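Local coordinates for phenol hydroxylase component phL (Pseudomonas stutzeri, PDB 3U52), which is a helical component of phenol hydroxylase, probably the beta subunit that pairs with the diiron-bearing alpha subunit in a bacterial multicomponent monooxygenase that hydroxylates phenols, at residues 35-40 against 145-151; 137-141 against 153-157; 220-225 against 317-321; 227-232 against 253-257. All coordinates share one frame; numbering follows the deposited sequence.

Contact 1 of 4, residues 35-40 against 145-151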
loop_
_atom_site.group_PDB
_atom_site.type_symbol
_atom_site.label_atom_id
_atom_site.label_comp_id
_atom_site.label_asym_id
_atom_site.label_seq_id
_atom_site.Cartn_x
_atom_site.Cartn_y
_atom_site.Cartn_z
ATOM N N ALA D 35 16.595 -10.876 -0.306
ATOM C CA ALA D 35 16.318 -10.944 -1.719
ATOM C C ALA D 35 17.511 -11.358 -2.531
ATOM O O ALA D 35 17.332 -11.739 -3.679
ATOM C CB ALA D 35 15.798 -9.586 -2.240
ATOM N N SER D 36 18.708 -11.267 -1.948
ATOM C CA SER D 36 19.911 -11.221 -2.735
ATOM C C SER D 36 20.996 -12.277 -2.455
ATOM O O SER D 36 21.975 -12.350 -3.209
ATOM C CB SER D 36 20.510 -9.819 -2.664
ATOM O OG SER D 36 19.560 -8.861 -3.101
ATOM N N TYR D 37 20.852 -13.046 -1.367
ATOM C CA TYR D 37 21.922 -13.915 -0.899
ATOM C C TYR D 37 21.475 -15.353 -0.880
ATOM O O TYR D 37 20.481 -15.660 -0.245
ATOM C CB TYR D 37 22.377 -13.519 0.526
ATOM C CG TYR D 37 23.170 -12.227 0.556
ATOM C CD1 TYR D 37 22.512 -10.994 0.723
ATOM C CD2 TYR D 37 24.558 -12.231 0.385
ATOM C CE1 TYR D 37 23.215 -9.814 0.729
ATOM C CE2 TYR D 37 25.282 -11.044 0.397
ATOM C CZ TYR D 37 24.604 -9.857 0.571
ATOM O OH TYR D 37 25.287 -8.695 0.585
ATOM N N ASP D 38 22.220 -16.235 -1.576
ATOM C CA ASP D 38 22.041 -17.721 -1.476
ATOM C C ASP D 38 20.673 -18.225 -1.913
ATOM O O ASP D 38 20.208 -19.224 -1.453
ATOM C CB ASP D 38 22.302 -18.197 -0.051
ATOM C CG ASP D 38 23.642 -17.752 0.449
ATOM O OD1 ASP D 38 24.618 -17.943 -0.305
ATOM O OD2 ASP D 38 23.727 -17.170 1.555
ATOM N N ILE D 39 20.043 -17.519 -2.829
ATOM C CA ILE D 39 18.715 -17.846 -3.237
ATOM C C ILE D 39 18.769 -18.717 -4.528
ATOM O O ILE D 39 17.820 -19.426 -4.862
ATOM C CB ILE D 39 18.028 -16.494 -3.375
ATOM C CG1 ILE D 39 16.784 -16.435 -2.527
ATOM C CG2 ILE D 39 17.978 -15.958 -4.749
ATOM C CD1 ILE D 39 17.121 -15.841 -1.228
ATOM N N GLU D 40 19.904 -18.668 -5.218
ATOM C CA GLU D 40 20.086 -19.396 -6.483
ATOM C C GLU D 40 20.448 -20.867 -6.241
ATOM O O GLU D 40 20.869 -21.232 -5.123
ATOM C CB GLU D 40 21.144 -18.715 -7.360
ATOM C CG GLU D 40 22.562 -18.896 -6.876
ATOM C CD GLU D 40 22.982 -17.962 -5.722
ATOM O OE1 GLU D 40 24.037 -18.234 -5.152
ATOM O OE2 GLU D 40 22.294 -16.978 -5.384
ATOM N N THR D 145 27.353 -16.450 -11.030
ATOM C CA THR D 145 26.649 -17.397 -10.149
ATOM C C THR D 145 25.907 -16.699 -8.963
ATOM O O THR D 145 24.803 -17.087 -8.608
ATOM C CB THR D 145 27.576 -18.554 -9.645
ATOM O OG1 THR D 145 28.766 -17.986 -9.096
ATOM C CG2 THR D 145 27.961 -19.469 -10.794
ATOM N N ALA D 146 26.500 -15.673 -8.379
ATOM C CA ALA D 146 25.924 -15.045 -7.189
ATOM C C ALA D 146 24.774 -14.122 -7.595
ATOM O O ALA D 146 24.886 -13.349 -8.553
ATOM C CB ALA D 146 26.996 -14.272 -6.476
ATOM N N THR D 147 23.660 -14.210 -6.881
ATOM C CA THR D 147 22.501 -13.295 -7.105
ATOM C C THR D 147 22.878 -11.828 -6.967
ATOM O O THR D 147 22.411 -11.029 -7.740
ATOM C CB THR D 147 21.286 -13.650 -6.218
ATOM O OG1 THR D 147 20.830 -14.926 -6.641
ATOM C CG2 THR D 147 20.138 -12.633 -6.392
ATOM N N THR D 148 23.773 -11.504 -6.034
ATOM C CA THR D 148 24.228 -10.122 -5.814
ATOM C C THR D 148 24.908 -9.604 -7.069
ATOM O O THR D 148 24.781 -8.433 -7.405
ATOM C CB THR D 148 25.225 -9.972 -4.621
ATOM O OG1 THR D 148 26.324 -10.882 -4.789
ATOM C CG2 THR D 148 24.574 -10.248 -3.265
ATOM N N VAL D 149 25.631 -10.483 -7.771
ATOM C CA VAL D 149 26.339 -10.067 -8.991
ATOM C C VAL D 149 25.419 -10.089 -10.203
ATOM O O VAL D 149 25.370 -9.119 -10.945
ATOM C CB VAL D 149 27.575 -10.964 -9.214
ATOM C CG1 VAL D 149 28.247 -10.631 -10.556
ATOM C CG2 VAL D 149 28.542 -10.824 -7.999
ATOM N N SER D 150 24.661 -11.168 -10.412
ATOM C CA SER D 150 23.792 -11.201 -11.603
ATOM C C SER D 150 22.667 -10.119 -11.577
ATOM O O SER D 150 22.314 -9.537 -12.617
ATOM C CB SER D 150 23.218 -12.604 -11.808
ATOM O OG SER D 150 22.438 -12.954 -10.649
ATOM N N GLN D 151 22.117 -9.813 -10.392
ATOM C CA GLN D 151 21.071 -8.782 -10.395
ATOM C C GLN D 151 21.656 -7.422 -10.771
ATOM O O GLN D 151 21.022 -6.668 -11.440
ATOM C CB GLN D 151 20.259 -8.752 -9.101
ATOM C CG GLN D 151 20.901 -8.048 -7.952
ATOM C CD GLN D 151 19.974 -8.009 -6.707
ATOM O OE1 GLN D 151 20.423 -8.207 -5.569
ATOM N NE2 GLN D 151 18.713 -7.724 -6.933
HETATM O O HOH W 1 24.303 -13.832 -3.758
#
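The first turn of helix 147-175, which Ala146 leads as its N-cap residue, receives the loop that leaves helix 31-36, and Glu40 of that loop meets Thr147 there. Thr147 OG1 donates to Glu40 OE2 at 2.8 Å, arriving on the anti side of the carboxylate and 27° out of its plane; it is also hydrogen-bonded to a polar side chain of another protein chain. Thr147 N adds a weak bond to Glu40 OE2 at 3.4 Å, so hydroxyl and amide share one acceptor. Chi1 of 73° puts Glu40 CG between the backbone N and the carbonyl carbon, 3.4 Å from Thr145 O, and the bend at chi2 then turns the carboxylate to Thr147. The Glu40 carboxylate at this helix start probably gains from the helix dipole. A leucine in place of Glu40 would probably leave the Thr147 amide and hydroxyl without this acceptor. At the other end a water donates to Ser36 O at 2.8 Å and accepts from Thr148 N at 3.3 Å, tying the two helices. Beside it Thr148 CG2 sits over the Tyr37 ring in a CH-pi contact, 4.0 Å from the centroid, while Tyr37 OH bonds to Ser74 and Thr148 OG1 to Val73 O.

Contact 2 of 4, residues 137-141 against 153-157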
loop_
_atom_site.group_PDB
_atom_site.type_symbol
_atom_site.label_atom_id
_atom_site.label_comp_id
_atom_site.label_asym_id
_atom_site.label_seq_id
_atom_site.Cartn_x
_atom_site.Cartn_y
_atom_site.Cartn_z
ATOM N N ASN D 137 25.661 -7.172 -20.798
ATOM C CA ASN D 137 25.157 -7.329 -19.438
ATOM C C ASN D 137 24.106 -8.400 -19.297
ATOM O O ASN D 137 24.049 -9.012 -18.233
ATOM C CB ASN D 137 24.663 -5.953 -18.903
ATOM C CG ASN D 137 25.841 -5.029 -18.571
ATOM O OD1 ASN D 137 26.062 -3.949 -19.197
ATOM N ND2 ASN D 137 26.604 -5.446 -17.585
ATOM N N ALA D 138 23.258 -8.626 -20.319
ATOM C CA ALA D 138 22.432 -9.831 -20.334
ATOM C C ALA D 138 23.252 -11.108 -20.284
ATOM O O ALA D 138 22.895 -12.057 -19.554
ATOM C CB ALA D 138 21.480 -9.877 -21.549
ATOM N N LYS D 139 24.302 -11.166 -21.094
ATOM C CA LYS D 139 25.276 -12.297 -20.999
ATOM C C LYS D 139 25.820 -12.513 -19.564
ATOM O O LYS D 139 25.773 -13.630 -19.042
ATOM C CB LYS D 139 26.381 -12.155 -22.063
ATOM C CG LYS D 139 27.336 -13.370 -22.289
ATOM C CD LYS D 139 28.664 -13.080 -21.600
ATOM C CE LYS D 139 29.918 -13.858 -22.137
ATOM N NZ LYS D 139 29.718 -15.299 -22.196
ATOM N N ILE D 140 26.303 -11.456 -18.916
ATOM C CA ILE D 140 26.856 -11.603 -17.558
ATOM C C ILE D 140 25.756 -12.061 -16.619
ATOM O O ILE D 140 25.968 -12.974 -15.812
ATOM C CB ILE D 140 27.572 -10.282 -17.081
ATOM C CG1 ILE D 140 28.700 -9.926 -18.024
ATOM C CG2 ILE D 140 28.075 -10.332 -15.641
ATOM C CD1 ILE D 140 28.913 -8.411 -18.153
ATOM N N ALA D 141 24.557 -11.474 -16.722
ATOM C CA ALA D 141 23.506 -11.804 -15.766
ATOM C C ALA D 141 23.175 -13.327 -15.851
ATOM O O ALA D 141 22.801 -13.982 -14.839
ATOM C CB ALA D 141 22.277 -10.907 -15.945
ATOM N N HIS D 153 23.949 -6.791 -12.838
ATOM C CA HIS D 153 24.059 -6.796 -14.307
ATOM C C HIS D 153 22.742 -6.758 -15.116
ATOM O O HIS D 153 22.686 -6.087 -16.144
ATOM C CB HIS D 153 24.988 -7.943 -14.750
ATOM C CG HIS D 153 26.391 -7.720 -14.326
ATOM N ND1 HIS D 153 26.870 -8.132 -13.105
ATOM C CD2 HIS D 153 27.420 -7.093 -14.947
ATOM C CE1 HIS D 153 28.137 -7.777 -12.990
ATOM N NE2 HIS D 153 28.499 -7.156 -14.094
ATOM N N ILE D 154 21.676 -7.421 -14.661
ATOM C CA ILE D 154 20.415 -7.259 -15.362
ATOM C C ILE D 154 19.885 -5.808 -15.200
ATOM O O ILE D 154 19.383 -5.239 -16.160
ATOM C CB ILE D 154 19.310 -8.305 -14.996
ATOM C CG1 ILE D 154 18.141 -8.199 -15.982
ATOM C CG2 ILE D 154 18.744 -8.064 -13.588
ATOM C CD1 ILE D 154 18.103 -9.199 -17.094
ATOM N N TYR D 155 20.004 -5.224 -14.006
ATOM C CA TYR D 155 19.567 -3.823 -13.790
ATOM C C TYR D 155 20.332 -2.875 -14.736
ATOM O O TYR D 155 19.742 -2.045 -15.426
ATOM C CB TYR D 155 19.806 -3.403 -12.325
ATOM C CG TYR D 155 18.982 -4.194 -11.315
ATOM C CD1 TYR D 155 19.398 -4.331 -10.000
ATOM C CD2 TYR D 155 17.750 -4.785 -11.689
ATOM C CE1 TYR D 155 18.636 -5.078 -9.076
ATOM C CE2 TYR D 155 16.990 -5.520 -10.769
ATOM C CZ TYR D 155 17.456 -5.631 -9.472
ATOM O OH TYR D 155 16.792 -6.385 -8.553
ATOM N N THR D 156 21.640 -3.034 -14.797
ATOM C CA THR D 156 22.442 -2.159 -15.659
ATOM C C THR D 156 22.148 -2.391 -17.168
ATOM O O THR D 156 22.079 -1.423 -17.940
ATOM C CB THR D 156 23.959 -2.141 -15.238
ATOM O OG1 THR D 156 24.543 -0.858 -15.581
ATOM C CG2 THR D 156 24.721 -3.211 -15.905
ATOM N N GLY D 157 21.938 -3.639 -17.580
ATOM C CA GLY D 157 21.585 -3.928 -18.988
ATOM C C GLY D 157 20.244 -3.329 -19.383
ATOM O O GLY D 157 20.076 -2.828 -20.502
#
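The His153 imidazole has Ile140 CG2 on one face and the Asn137 amide at its edge. The methyl stands almost squarely above the ring, with CG2 of Ile140 3.3 Å from the His153 centroid and 9° off the normal, a close CH-pi contact. Ile140 brings CG2 there by holding it anti to the backbone N (chi1 -59° for CG1). In the ring plane, Asn137 ND2 lies 3.2 Å from His153 CD2, with amide and imidazole planes 31° apart; the amide nitrogen spends its hydrogen bond on Asn219 OD1. His153 is held in its turn by Val149 O at ND1 and Thr215 OG1 at NE2. An alanine in place of His153 would probably open a gap beneath Ile140 CG2 and leave the Thr215 hydroxyl without this partner. Thr156 CG2 abuts the amide, 3.4 Å from Asn137 CG. Gly157 lets the backbones close in, with its CA 3.7 Å from Asn137 CB, and Ala141 CB meets Ile154 CB at 4.1 Å. The two segments run nearly antiparallel, axes 8.0 Å apart, as a helical hairpin. Helix 211-240 meets it through Thr215 and Asn219, and helix 251-274 through Trp263, whose ring is edge-to-face with His153.

Contact 3 of 4, residues 220-225 against 317-321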
loop_
_atom_site.group_PDB
_atom_site.type_symbol
_atom_site.label_atom_id
_atom_site.label_comp_id
_atom_site.label_asym_id
_atom_site.label_seq_id
_atom_site.Cartn_x
_atom_site.Cartn_y
_atom_site.Cartn_z
ATOM N N ILE D 220 33.598 -0.928 -16.881
ATOM C CA ILE D 220 34.657 -0.079 -16.327
ATOM C C ILE D 220 35.413 0.659 -17.457
ATOM O O ILE D 220 35.411 1.894 -17.515
ATOM C CB ILE D 220 35.737 -0.874 -15.448
ATOM C CG1 ILE D 220 35.113 -1.834 -14.404
ATOM C CG2 ILE D 220 36.754 0.107 -14.786
ATOM C CD1 ILE D 220 34.058 -1.205 -13.547
ATOM N N LEU D 221 36.054 -0.093 -18.346
ATOM C CA LEU D 221 36.941 0.525 -19.358
ATOM C C LEU D 221 36.215 1.345 -20.443
ATOM O O LEU D 221 36.524 2.517 -20.627
ATOM C CB LEU D 221 37.890 -0.500 -19.982
ATOM C CG LEU D 221 38.807 -1.321 -19.047
ATOM C CD1 LEU D 221 39.607 -2.324 -19.911
ATOM C CD2 LEU D 221 39.717 -0.496 -18.094
ATOM N N ILE D 222 35.238 0.780 -21.136
ATOM C CA ILE D 222 34.536 1.558 -22.161
ATOM C C ILE D 222 33.691 2.699 -21.523
ATOM O O ILE D 222 33.868 3.872 -21.835
ATOM C CB ILE D 222 33.677 0.649 -23.055
ATOM C CG1 ILE D 222 34.594 -0.237 -23.952
ATOM C CG2 ILE D 222 32.788 1.480 -23.947
ATOM C CD1 ILE D 222 33.898 -1.454 -24.500
ATOM N N ASP D 223 32.817 2.336 -20.590
ATOM C CA ASP D 223 31.928 3.304 -19.939
ATOM C C ASP D 223 32.705 4.356 -19.158
ATOM O O ASP D 223 32.305 5.510 -19.133
ATOM C CB ASP D 223 30.937 2.584 -19.005
ATOM C CG ASP D 223 29.913 1.714 -19.773
ATOM O OD1 ASP D 223 29.916 1.657 -21.038
ATOM O OD2 ASP D 223 29.094 1.035 -19.099
ATOM N N GLY D 224 33.805 3.962 -18.520
ATOM C CA GLY D 224 34.551 4.863 -17.672
ATOM C C GLY D 224 35.364 5.916 -18.403
ATOM O O GLY D 224 35.922 6.835 -17.778
ATOM N N MET D 225 35.451 5.786 -19.721
ATOM C CA MET D 225 36.065 6.807 -20.558
ATOM C C MET D 225 34.984 7.451 -21.389
ATOM O O MET D 225 34.961 8.680 -21.516
ATOM C CB MET D 225 37.120 6.173 -21.489
ATOM C CG MET D 225 38.558 6.247 -20.958
ATOM S SD MET D 225 39.741 5.650 -22.199
ATOM C CE MET D 225 39.566 3.874 -21.990
ATOM N N LEU D 317 40.023 7.827 -15.639
ATOM C CA LEU D 317 39.987 6.357 -15.505
ATOM C C LEU D 317 41.252 5.766 -14.854
ATOM O O LEU D 317 41.178 4.851 -14.034
ATOM C CB LEU D 317 39.726 5.676 -16.859
ATOM C CG LEU D 317 39.688 4.139 -16.849
ATOM C CD1 LEU D 317 38.520 3.678 -15.974
ATOM C CD2 LEU D 317 39.597 3.544 -18.278
ATOM N N SER D 318 42.419 6.291 -15.228
ATOM C CA SER D 318 43.691 5.863 -14.640
ATOM C C SER D 318 43.752 6.044 -13.116
ATOM O O SER D 318 44.179 5.124 -12.392
ATOM C CB SER D 318 44.857 6.604 -15.284
ATOM O OG SER D 318 46.054 5.907 -15.013
ATOM N N ALA D 319 43.326 7.230 -12.663
ATOM C CA ALA D 319 43.262 7.596 -11.238
ATOM C C ALA D 319 42.335 6.649 -10.528
ATOM O O ALA D 319 42.644 6.175 -9.432
ATOM C CB ALA D 319 42.766 9.024 -11.062
ATOM N N ARG D 320 41.198 6.372 -11.169
ATOM C CA ARG D 320 40.220 5.411 -10.647
ATOM C C ARG D 320 40.835 4.009 -10.501
ATOM O O ARG D 320 40.729 3.421 -9.449
ATOM C CB ARG D 320 38.957 5.446 -11.519
ATOM C CG ARG D 320 37.831 4.449 -11.199
ATOM C CD ARG D 320 36.637 4.662 -12.167
ATOM N NE ARG D 320 35.614 3.639 -11.963
ATOM C CZ ARG D 320 34.592 3.414 -12.785
ATOM N NH1 ARG D 320 34.449 4.139 -13.884
ATOM N NH2 ARG D 320 33.719 2.452 -12.492
ATOM N N LEU D 321 41.530 3.497 -11.526
ATOM C CA LEU D 321 42.129 2.163 -11.471
ATOM C C LEU D 321 43.219 2.026 -10.391
ATOM O O LEU D 321 43.374 0.953 -9.817
ATOM C CB LEU D 321 42.669 1.731 -12.845
ATOM C CG LEU D 321 41.623 1.412 -13.926
ATOM C CD1 LEU D 321 42.223 1.200 -15.342
ATOM C CD2 LEU D 321 40.717 0.240 -13.530
HETATM O O HOH W 2 36.322 6.650 -14.919
#
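Leu317 reaches from helix 307-322 into helix 211-240, its side chain set among Ile220, Leu221, Gly224 and Met225. Its CB passes Gly224 O at 4.1 Å. CG then extends anti to the backbone N (chi1 179°), which carries both methyls into the opposing helix. The CD1 branch comes down near Ile220, 3.9 Å from the carbonyl O and 4.2 Å from CG2. The CD2 branch takes the other side, 3.7 Å from Met225 CE and 4.0 Å from Leu221 CD2. This is a knob-into-hole arrangement between helix segments whose N-to-C directions lie at 134°, with axes 10.7 Å apart at closest approach. Gly224 leaves room for the knob, because a CB there would run tight against Leu317 CD1 and clash with Ile220 O. The hole lies where helix 220-225 widens into a pi-type turn at 220-222. One turn beyond the knob, Leu321 adds its two methyls, CD1 beside Leu221 CD2 and CD2 beside Ile220 CG2. Arg320 flanks this apolar patch with an extended chain. Ile220 CG2 lies over one face of its guanidinium, and Ile220 CD1 comes 3.8 Å from Arg320 NH2. A water lying in the guanidinium plane accepts from Arg320 NH1 and donates to Gly224 O at 2.9 Å, linking the helices. Arg320 NE is bound to Asn265 OD1 on helix 251-274, which also packs against Ile220 through Thr264 and Met268.

Contact 4 of 4, residues 227-232 against 253-257. With XE (xenon), chain B.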
loop_
_atom_site.group_PDB
_atom_site.type_symbol
_atom_site.label_atom_id
_atom_site.label_comp_id
_atom_site.label_asym_id
_atom_site.label_seq_id
_atom_site.Cartn_x
_atom_site.Cartn_y
_atom_site.Cartn_z
ATOM N N TYR D 227 31.500 7.786 -21.004
ATOM C CA TYR D 227 30.532 8.635 -20.331
ATOM C C TYR D 227 31.108 10.010 -19.977
ATOM O O TYR D 227 30.488 10.996 -20.295
ATOM C CB TYR D 227 29.890 7.895 -19.136
ATOM C CG TYR D 227 28.684 7.142 -19.605
ATOM C CD1 TYR D 227 28.820 5.945 -20.274
ATOM C CD2 TYR D 227 27.395 7.693 -19.457
ATOM C CE1 TYR D 227 27.719 5.263 -20.750
ATOM C CE2 TYR D 227 26.269 7.026 -19.929
ATOM C CZ TYR D 227 26.448 5.824 -20.575
ATOM O OH TYR D 227 25.355 5.159 -21.028
ATOM N N PRO D 228 32.298 10.071 -19.319
ATOM C CA PRO D 228 32.879 11.424 -19.133
ATOM C C PRO D 228 33.128 12.178 -20.441
ATOM O O PRO D 228 32.774 13.347 -20.530
ATOM C CB PRO D 228 34.193 11.157 -18.375
ATOM C CG PRO D 228 33.908 9.782 -17.619
ATOM C CD PRO D 228 33.141 9.018 -18.688
ATOM N N LEU D 229 33.684 11.510 -21.456
ATOM C CA LEU D 229 33.966 12.195 -22.721
ATOM C C LEU D 229 32.705 12.778 -23.318
ATOM O O LEU D 229 32.670 13.941 -23.708
ATOM C CB LEU D 229 34.629 11.256 -23.747
ATOM C CG LEU D 229 34.923 11.847 -25.140
ATOM C CD1 LEU D 229 35.935 12.987 -25.069
ATOM C CD2 LEU D 229 35.429 10.736 -26.057
ATOM N N VAL D 230 31.668 11.957 -23.390
ATOM C CA VAL D 230 30.428 12.350 -24.068
ATOM C C VAL D 230 29.507 13.283 -23.230
ATOM O O VAL D 230 29.084 14.356 -23.704
ATOM C CB VAL D 230 29.655 11.124 -24.590
ATOM C CG1 VAL D 230 28.347 11.579 -25.276
ATOM C CG2 VAL D 230 30.504 10.344 -25.586
ATOM N N TYR D 231 29.193 12.878 -22.000
ATOM C CA TYR D 231 28.160 13.600 -21.241
ATOM C C TYR D 231 28.711 14.667 -20.326
ATOM O O TYR D 231 27.921 15.403 -19.717
ATOM C CB TYR D 231 27.232 12.625 -20.490
ATOM C CG TYR D 231 26.569 11.646 -21.438
ATOM C CD1 TYR D 231 27.032 10.357 -21.567
ATOM C CD2 TYR D 231 25.538 12.052 -22.256
ATOM C CE1 TYR D 231 26.431 9.453 -22.482
ATOM C CE2 TYR D 231 24.939 11.175 -23.146
ATOM C CZ TYR D 231 25.388 9.887 -23.252
ATOM O OH TYR D 231 24.770 9.057 -24.167
ATOM N N ASP D 232 30.031 14.752 -20.224
ATOM C CA ASP D 232 30.683 15.874 -19.586
ATOM C C ASP D 232 31.396 16.759 -20.585
ATOM O O ASP D 232 31.033 17.922 -20.752
ATOM C CB ASP D 232 31.685 15.412 -18.555
ATOM C CG ASP D 232 31.048 15.103 -17.212
ATOM O OD1 ASP D 232 29.824 15.362 -17.024
ATOM O OD2 ASP D 232 31.778 14.567 -16.332
ATOM N N MET D 253 21.473 10.436 -18.190
ATOM C CA MET D 253 22.731 9.696 -18.390
ATOM C C MET D 253 23.792 10.138 -17.397
ATOM O O MET D 253 24.571 9.301 -16.909
ATOM C CB MET D 253 23.265 9.904 -19.820
ATOM C CG MET D 253 22.493 9.245 -20.948
ATOM S SD MET D 253 20.851 9.881 -21.264
ATOM C CE MET D 253 20.920 9.916 -23.072
ATOM N N ARG D 254 23.872 11.436 -17.091
ATOM C CA ARG D 254 24.827 11.877 -16.053
ATOM C C ARG D 254 24.499 11.380 -14.637
ATOM O O ARG D 254 25.405 10.926 -13.896
ATOM C CB ARG D 254 25.048 13.405 -16.053
ATOM C CG ARG D 254 25.891 13.903 -17.226
ATOM C CD ARG D 254 26.058 15.461 -17.200
ATOM N NE ARG D 254 24.773 16.109 -17.468
ATOM C CZ ARG D 254 24.303 16.322 -18.689
ATOM N NH1 ARG D 254 25.050 15.976 -19.728
ATOM N NH2 ARG D 254 23.090 16.880 -18.870
ATOM N N ASP D 255 23.218 11.467 -14.254
ATOM C CA ASP D 255 22.773 10.917 -12.981
ATOM C C ASP D 255 22.999 9.391 -12.915
ATOM O O ASP D 255 23.472 8.872 -11.897
ATOM C CB ASP D 255 21.261 11.233 -12.771
ATOM C CG ASP D 255 21.009 12.717 -12.355
ATOM O OD1 ASP D 255 22.002 13.418 -12.022
ATOM O OD2 ASP D 255 19.828 13.190 -12.393
ATOM N N TRP D 256 22.624 8.682 -13.983
ATOM C CA TRP D 256 22.831 7.223 -14.073
ATOM C C TRP D 256 24.312 6.850 -13.854
ATOM O O TRP D 256 24.654 5.968 -13.045
ATOM C CB TRP D 256 22.329 6.658 -15.433
ATOM C CG TRP D 256 22.672 5.209 -15.594
ATOM C CD1 TRP D 256 21.967 4.149 -15.092
ATOM C CD2 TRP D 256 23.867 4.646 -16.194
ATOM N NE1 TRP D 256 22.616 2.965 -15.382
ATOM C CE2 TRP D 256 23.770 3.233 -16.065
ATOM C CE3 TRP D 256 24.966 5.191 -16.890
ATOM C CZ2 TRP D 256 24.749 2.358 -16.573
ATOM C CZ3 TRP D 256 25.959 4.320 -17.372
ATOM C CH2 TRP D 256 25.841 2.916 -17.196
ATOM N N TYR D 257 25.184 7.545 -14.572
ATOM C CA TYR D 257 26.608 7.285 -14.526
ATOM C C TYR D 257 27.170 7.465 -13.155
ATOM O O TYR D 257 27.895 6.586 -12.687
ATOM C CB TYR D 257 27.378 8.157 -15.502
ATOM C CG TYR D 257 28.847 7.836 -15.507
ATOM C CD1 TYR D 257 29.295 6.603 -15.948
ATOM C CD2 TYR D 257 29.783 8.761 -15.015
ATOM C CE1 TYR D 257 30.632 6.298 -15.950
ATOM C CE2 TYR D 257 31.137 8.469 -15.008
ATOM C CZ TYR D 257 31.547 7.223 -15.488
ATOM O OH TYR D 257 32.848 6.865 -15.499
HETATM XE XE XE B . 29.370 11.752 -16.945
#
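Aromatic contacts join Tyr227 to Trp256 and Tyr257 in a cluster. Trp256 CZ3 lies over one face of the Tyr227 ring, offset toward the rim and 3.6 Å from Tyr227 CZ, with the two ring planes at 47°. The Tyr227 and Tyr257 rings are nearly parallel but slid apart, so that Tyr227 CB, more than its ring, sits over Tyr257, in a CH-pi contact 3.7 Å from the centroid. The Tyr231 ring is sandwiched: Met253 CB stands over its centre at 3.8 Å, Val230 CG1 over the opposite face. The Met253 sulfur adds an oblique Met-aromatic contact. These side chains join roughly antiparallel segments of helices 211-240 and 251-274 beside a xenon site. The gas atom rests among Tyr257 CD2, Tyr227 O and Asp232 OD1, each 3.6 Å from it, and so marks a small pocket between the helices. Helix 227-232 is kinked at Pro228 and widens into a pi-type turn at 228-232. Among polar contacts, Arg254 NH1 donates to Tyr231 O at 2.9 Å, meeting a lone pair in the carbonyl plane; a bend at chi3 (-68°) turns the guanidinium toward that oxygen. Arg254 NH2 forms a salt bridge with Glu251, and Tyr227 OH bonds to Glu130.

How the contacts relate
Contacts 1 and 2 cross along the chain and share helix 147-175, their centres 13 Å apart; they touch where Ser150 CB meets Ala141 O. Contacts 3 and 4 follow later in sequence and share helix 211-240, with contact 4 lying within the chain span that contact 3 encloses. Their centres are 12 Å apart, and Tyr257 OH touches both Gly224 CA and Arg320 NH1, bringing helices 211-240, 251-274 and 307-322 together near the xenon. Contact 2 reaches contact 4 through Thr156 and Trp256, although their centres are 19 Å apart. Contact 1, whose centre is 28 Å from that of contact 4, ties the N-terminal region to this helical body.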